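Local coordinates for Lmo0547 protein (Listeria monocytogenes, PDB 4R9N), which probably regulates transcription as a member of the SorC family, this fragment being its putative sugar-binding domain, at residues A[99-102]-A[103-107]; A[38-41]-A[42-45]. All coordinates share one frame; numbering follows the deposited sequence. Where two conformers were deposited one is given.

Interaction 1. Residues A[99-102]-A[103-107]; sequences ICYD and LKKKM
This is a local contact along successive turns of helix 96-107, where the Tyr101 ring crosses the chains of Lys104 and Lys105 on the outer face. Lys105 comes closer: its CD lies 3.3 Å from Tyr101 CE1, and its NZ is 3.6 Å from that same CE1. CG of Tyr101 is anti to the backbone N (chi1 -173°), which tips the ring toward the residues that follow. The Lys105 chain, bent at chi3 and chi4, crosses the ring obliquely. Lys104 also crosses it obliquely but more loosely, its CD 4.2 Å from Tyr101 CE2.

On the inner face Ile99 CG2 meets Leu103 CD1 at 4.2 Å, and both side chains touch Ala67 and Ile57. Asp102 OD2 forms a salt bridge with Arg64, and OD1 accepts a hydrogen bond from Gln98 NE2. Lys104 NZ bonds to Ser111, and Lys106 NZ to the carbonyls of Ala67 and Phe70.

Backbone bonds from each residue to the fourth before it run through the contact. Leu103 N to Ile99 O is 2.9 Å, and Lys106 N to Asp102 O is the longest at 3.2 Å. Apolar inside and charged outside, this is an amphipathic helix packed on the parallel sheet of a Rossmann-like alpha/beta domain.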
ATOM      1  N   ILE A  99       8.125  -8.714   4.834  1.00 18.30           N
ATOM      2  CA  ILE A  99       7.763  -8.762   3.424  1.00 18.56           C
ATOM      3  C   ILE A  99       8.966  -8.398   2.497  1.00 18.57           C
ATOM      4  O   ILE A  99       9.264  -9.057   1.487  1.00 17.33           O
ATOM      5  CB  ILE A  99       6.524  -7.885   3.121  1.00 18.45           C
ATOM      6  CG1 ILE A  99       5.268  -8.470   3.801  1.00 19.82           C
ATOM      7  CG2 ILE A  99       6.290  -7.787   1.631  1.00 21.33           C
ATOM      8  CD1 ILE A  99       4.153  -7.456   3.933  1.00 20.56           C
ATOM      9  N   CYS A 100       9.632  -7.304   2.862  1.00 18.47           N
ATOM     10  CA  CYS A 100      10.786  -6.827   2.114  0.70 17.29           C
ATOM     11  C   CYS A 100      11.886  -7.872   2.092  1.00 18.90           C
ATOM     12  O   CYS A 100      12.536  -8.073   1.046  1.00 19.12           O
ATOM     13  CB  CYS A 100      11.342  -5.490   2.639  0.70 17.03           C
ATOM     14  SG  CYS A 100      10.270  -4.111   2.271  0.70 14.61           S
ATOM     15  N   TYR A 101      12.144  -8.495   3.226  1.00 20.09           N
ATOM     16  CA  TYR A 101      13.158  -9.529   3.304  1.00 22.51           C
ATOM     17  C   TYR A 101      12.781 -10.719   2.391  1.00 21.40           C
ATOM     18  O   TYR A 101      13.619 -11.230   1.650  1.00 20.33           O
ATOM     19  CB  TYR A 101      13.353  -9.986   4.731  1.00 24.23           C
ATOM     20  CG  TYR A 101      14.532 -10.940   4.842  1.00 30.27           C
ATOM     21  CD1 TYR A 101      14.329 -12.300   4.925  1.00 34.46           C
ATOM     22  CD2 TYR A 101      15.823 -10.466   4.844  1.00 35.23           C
ATOM     23  CE1 TYR A 101      15.393 -13.182   4.984  1.00 39.10           C
ATOM     24  CE2 TYR A 101      16.902 -11.343   4.940  1.00 39.41           C
ATOM     25  CZ  TYR A 101      16.657 -12.701   4.988  1.00 40.37           C
ATOM     26  OH  TYR A 101      17.678 -13.621   5.103  1.00 53.22           O
ATOM     27  N   ASP A 102      11.531 -11.175   2.464  1.00 21.23           N
ATOM     28  CA  ASP A 102      11.106 -12.275   1.644  1.00 22.88           C
ATOM     29  C   ASP A 102      11.243 -11.961   0.138  1.00 21.92           C
ATOM     30  O   ASP A 102      11.622 -12.878  -0.660  1.00 21.58           O
ATOM     31  CB  ASP A 102       9.685 -12.709   1.966  1.00 25.65           C
ATOM     32  CG  ASP A 102       9.533 -13.289   3.362  1.00 28.66           C
ATOM     33  OD1 ASP A 102      10.532 -13.746   3.979  1.00 29.01           O
ATOM     34  OD2 ASP A 102       8.377 -13.303   3.855  1.00 26.54           O
ATOM     35  N   LEU A 103      10.873 -10.742  -0.290  1.00 19.60           N
ATOM     36  CA  LEU A 103      11.103 -10.327  -1.677  1.00 20.42           C
ATOM     37  C   LEU A 103      12.611 -10.277  -2.005  1.00 20.93           C
ATOM     38  O   LEU A 103      13.030 -10.711  -3.095  1.00 21.49           O
ATOM     39  CB  LEU A 103      10.468  -8.957  -1.978  1.00 19.13           C
ATOM     40  CG  LEU A 103       8.928  -8.958  -1.996  1.00 19.24           C
ATOM     41  CD1 LEU A 103       8.418  -7.522  -1.992  1.00 19.72           C
ATOM     42  CD2 LEU A 103       8.417  -9.756  -3.189  1.00 21.34           C
ATOM     43  N   LYS A 104      13.427  -9.873  -1.045  1.00 20.53           N
ATOM     44  CA  LYS A 104      14.877  -9.776  -1.274  1.00 22.69           C
ATOM     45  C   LYS A 104      15.454 -11.162  -1.524  1.00 24.08           C
ATOM     46  O   LYS A 104      16.371 -11.345  -2.358  1.00 23.43           O
ATOM     47  CB  LYS A 104      15.547  -9.158  -0.060  1.00 27.82           C
ATOM     48  CG  LYS A 104      17.072  -9.154  -0.064  1.00 34.71           C
ATOM     49  CD  LYS A 104      17.674  -9.892   1.124  1.00 41.87           C
ATOM     50  CE  LYS A 104      19.145  -9.550   1.380  1.00 49.40           C
ATOM     51  NZ  LYS A 104      19.332  -8.183   1.959  1.00 54.21           N
ATOM     52  N   LYS A 105      14.977 -12.137  -0.746  1.00 23.81           N
ATOM     53  CA  LYS A 105      15.431 -13.539  -0.921  1.00 26.53           C
ATOM     54  C   LYS A 105      15.044 -14.091  -2.315  1.00 25.08           C
ATOM     55  O   LYS A 105      15.853 -14.820  -2.967  1.00 24.57           O
ATOM     56  CB  LYS A 105      14.798 -14.436   0.124  1.00 30.86           C
ATOM     57  CG  LYS A 105      15.358 -14.333   1.510  1.00 36.70           C
ATOM     58  CD  LYS A 105      14.374 -14.990   2.469  1.00 43.85           C
ATOM     59  CE  LYS A 105      14.674 -16.453   2.745  1.00 46.77           C
ATOM     60  NZ  LYS A 105      15.316 -16.613   4.075  1.00 51.62           N
ATOM     61  N   LYS A 106      13.827 -13.758  -2.773  1.00 21.36           N
ATOM     62  CA  LYS A 106      13.365 -14.166  -4.125  1.00 22.26           C
ATOM     63  C   LYS A 106      14.180 -13.528  -5.270  1.00 25.60           C
ATOM     64  O   LYS A 106      14.390 -14.184  -6.310  1.00 26.45           O
ATOM     65  CB  LYS A 106      11.855 -13.940  -4.323  1.00 20.73           C
ATOM     66  CG  LYS A 106      10.977 -14.891  -3.495  1.00 21.86           C
ATOM     67  CD  LYS A 106       9.504 -14.707  -3.681  1.00 22.69           C
ATOM     68  CE  LYS A 106       8.728 -15.776  -2.917  1.00 24.49           C
ATOM     69  NZ  LYS A 106       7.326 -15.815  -3.292  1.00 23.58           N
HETATM   70  N   MSE A 107      14.614 -12.280  -5.130  1.00 22.62           N
HETATM   71  CA  MSE A 107      15.358 -11.560  -6.202  1.00 22.90           C
HETATM   72  C   MSE A 107      16.851 -11.526  -6.010  1.00 24.14           C
HETATM   73  O   MSE A 107      17.592 -10.898  -6.810  1.00 25.38           O
HETATM   74  CB  MSE A 107      14.799 -10.143  -6.384  1.00 23.21           C
HETATM   75  CG  MSE A 107      13.399 -10.210  -6.871  1.00 23.11           C
HETATM   76 SE   MSE A 107      12.712  -8.431  -7.357  0.65 25.08          SE
HETATM   77  CE  MSE A 107      11.825  -8.120  -5.649  1.00 26.94           C
TER

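Interaction 2. Residues A[38-41]-A[42-45]; sequences AKEA and AYTL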
ATOM      1  N   ALA A  38      -3.677 -11.388  -6.248  1.00 18.10           N
ATOM      2  CA  ALA A  38      -2.272 -11.431  -5.827  1.00 19.08           C
ATOM      3  C   ALA A  38      -1.360 -12.130  -6.810  1.00 18.35           C
ATOM      4  O   ALA A  38      -0.224 -11.659  -7.086  1.00 17.21           O
ATOM      5  CB  ALA A  38      -2.134 -12.014  -4.431  1.00 19.24           C
ATOM      6  N   LYS A  39      -1.804 -13.250  -7.289  1.00 19.09           N
ATOM      7  CA  LYS A  39      -1.053 -14.043  -8.225  1.00 20.14           C
ATOM      8  C   LYS A  39      -0.816 -13.303  -9.529  1.00 20.37           C
ATOM      9  O   LYS A  39       0.322 -13.250 -10.083  1.00 17.11           O
ATOM     10  CB  LYS A  39      -1.848 -15.303  -8.524  1.00 25.23           C
ATOM     11  CG  LYS A  39      -1.102 -16.293  -9.353  1.00 28.76           C
ATOM     12  CD  LYS A  39      -1.851 -17.619  -9.409  1.00 35.56           C
ATOM     13  CE  LYS A  39      -0.880 -18.753  -9.687  1.00 40.29           C
ATOM     14  NZ  LYS A  39      -0.233 -19.111  -8.388  1.00 42.79           N
ATOM     15  N   GLU A  40      -1.874 -12.668 -10.014  1.00 19.65           N
ATOM     16  CA  GLU A  40      -1.742 -11.915 -11.278  1.00 20.37           C
ATOM     17  C   GLU A  40      -0.984 -10.617 -11.121  1.00 19.76           C
ATOM     18  O   GLU A  40      -0.232 -10.230 -12.072  1.00 18.09           O
ATOM     19  CB  GLU A  40      -3.098 -11.709 -11.911  1.00 22.60           C
ATOM     20  CG  GLU A  40      -3.661 -13.077 -12.328  1.00 24.81           C
ATOM     21  CD  GLU A  40      -2.782 -13.817 -13.362  1.00 29.57           C
ATOM     22  OE1 GLU A  40      -2.209 -13.161 -14.240  1.00 29.68           O
ATOM     23  OE2 GLU A  40      -2.628 -15.061 -13.259  1.00 34.21           O
ATOM     24  N   ALA A  41      -1.091  -9.997  -9.940  1.00 16.58           N
ATOM     25  CA  ALA A  41      -0.297  -8.842  -9.642  1.00 17.22           C
ATOM     26  C   ALA A  41       1.158  -9.183  -9.604  1.00 16.61           C
ATOM     27  O   ALA A  41       1.974  -8.412 -10.144  1.00 16.60           O
ATOM     28  CB  ALA A  41      -0.716  -8.172  -8.355  1.00 16.84           C
ATOM     29  N   ALA A  42       1.499 -10.310  -8.983  1.00 15.29           N
ATOM     30  CA  ALA A  42       2.884 -10.694  -8.938  1.00 16.63           C
ATOM     31  C   ALA A  42       3.441 -10.882 -10.358  1.00 17.15           C
ATOM     32  O   ALA A  42       4.566 -10.452 -10.667  1.00 18.33           O
ATOM     33  CB  ALA A  42       3.062 -11.923  -8.123  1.00 16.85           C
ATOM     34  N   TYR A  43       2.672 -11.533 -11.197  1.00 17.35           N
ATOM     35  CA  TYR A  43       3.108 -11.844 -12.557  1.00 18.61           C
ATOM     36  C   TYR A  43       3.320 -10.576 -13.339  1.00 18.85           C
ATOM     37  O   TYR A  43       4.410 -10.366 -13.901  1.00 20.29           O
ATOM     38  CB  TYR A  43       2.127 -12.745 -13.251  1.00 20.04           C
ATOM     39  CG  TYR A  43       2.407 -12.921 -14.729  1.00 21.64           C
ATOM     40  CD1 TYR A  43       3.578 -13.532 -15.188  1.00 21.34           C
ATOM     41  CD2 TYR A  43       1.533 -12.436 -15.634  1.00 22.24           C
ATOM     42  CE1 TYR A  43       3.854 -13.671 -16.536  1.00 22.61           C
ATOM     43  CE2 TYR A  43       1.778 -12.565 -16.973  1.00 23.79           C
ATOM     44  CZ  TYR A  43       2.940 -13.181 -17.435  1.00 23.93           C
ATOM     45  OH  TYR A  43       3.138 -13.277 -18.818  1.00 26.03           O
ATOM     46  N   THR A  44       2.335  -9.697 -13.355  1.00 18.95           N
ATOM     47  CA  THR A  44       2.432  -8.508 -14.132  1.00 20.75           C
ATOM     48  C   THR A  44       3.395  -7.484 -13.586  1.00 19.16           C
ATOM     49  O   THR A  44       4.196  -6.887 -14.356  1.00 19.83           O
ATOM     50  CB  THR A  44       1.082  -7.856 -14.314  1.00 24.36           C
ATOM     51  OG1 THR A  44       0.257  -8.763 -15.038  1.00 30.57           O
ATOM     52  CG2 THR A  44       1.230  -6.567 -15.120  1.00 26.67           C
ATOM     53  N   LEU A  45       3.388  -7.294 -12.262  1.00 17.78           N
ATOM     54  CA  LEU A  45       4.271  -6.316 -11.675  1.00 18.64           C
ATOM     55  C   LEU A  45       5.741  -6.722 -11.643  1.00 19.07           C
ATOM     56  O   LEU A  45       6.590  -5.826 -11.683  1.00 17.39           O
ATOM     57  CB  LEU A  45       3.803  -5.882 -10.297  1.00 19.10           C
ATOM     58  CG  LEU A  45       2.399  -5.224 -10.219  1.00 20.67           C
ATOM     59  CD1 LEU A  45       2.073  -4.948  -8.754  1.00 21.00           C
ATOM     60  CD2 LEU A  45       2.236  -3.922 -11.006  1.00 22.21           C
TER
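Leu45 lies over the carbonyl of Ala41, one helical turn earlier. Its CG comes within 3.2 Å of Ala41 O, and its CD1 is 4.3 Å from Ala41 CB. CG of Leu45 is anti to its own carbonyl carbon (chi1 -60°), which sets the branch back along the helix over that oxygen. The same Ala41 O accepts a hydrogen bond from Leu45 N at 2.8 Å. The oxygen is therefore met by the amide and by the leucine side chain together.

Glu40 O takes two donors from Thr44. Thr44 N gives Glu40 O a nearly straight bond of 2.9 Å, with an angle of 170° at the hydrogen. Thr44 OG1 adds a weak bond to Glu40 O at 3.3 Å. OG1 sits beside the backbone N of Thr44, and this brings the hydroxyl back to the preceding turn.

These turns belong to helix 30-49, which packs against helix 61-69 and on the parallel sheet of the Rossmann-like alpha/beta domain. Ala41 and Leu45 both touch Phe66 of helix 61-69, while Ala38 touches Lys65 and Ala42 touches Glu69 of the same helix. Leu45 also touches Ile21 of strand 19-23 and Val219 and Leu221 of strand 217-221.

On the outer side Glu40 and Tyr43 run side by side in the same direction. OE1 of Glu40 is 4.1 Å from Tyr43 CD2, and the carboxylate and ring planes are turned 60° apart. Lys39 leads elsewhere, to a salt bridge between its NZ and Glu69.

Overall arrangement
Interaction 2 comes first along the chain, on helix 30-49, and interaction 1 follows on helix 96-107. Their centres are about 15 Å apart. Their nearest atoms are about 8 Å apart, so they do not touch. Helix 61-69 links them: residues 38-45 meet it through Lys65, Phe66 and Glu69, while residues 99-107 meet it through Ile63, Arg64 and Ala67. Both helices also pack on the same parallel sheet. Interaction 2 touches strands 19-23 and 217-221, and interaction 1 touches strands 54-57 and 79-82. Helix 61-69 thus joins helices 30-49 and 96-107 on the sheet of the putative sugar-binding domain.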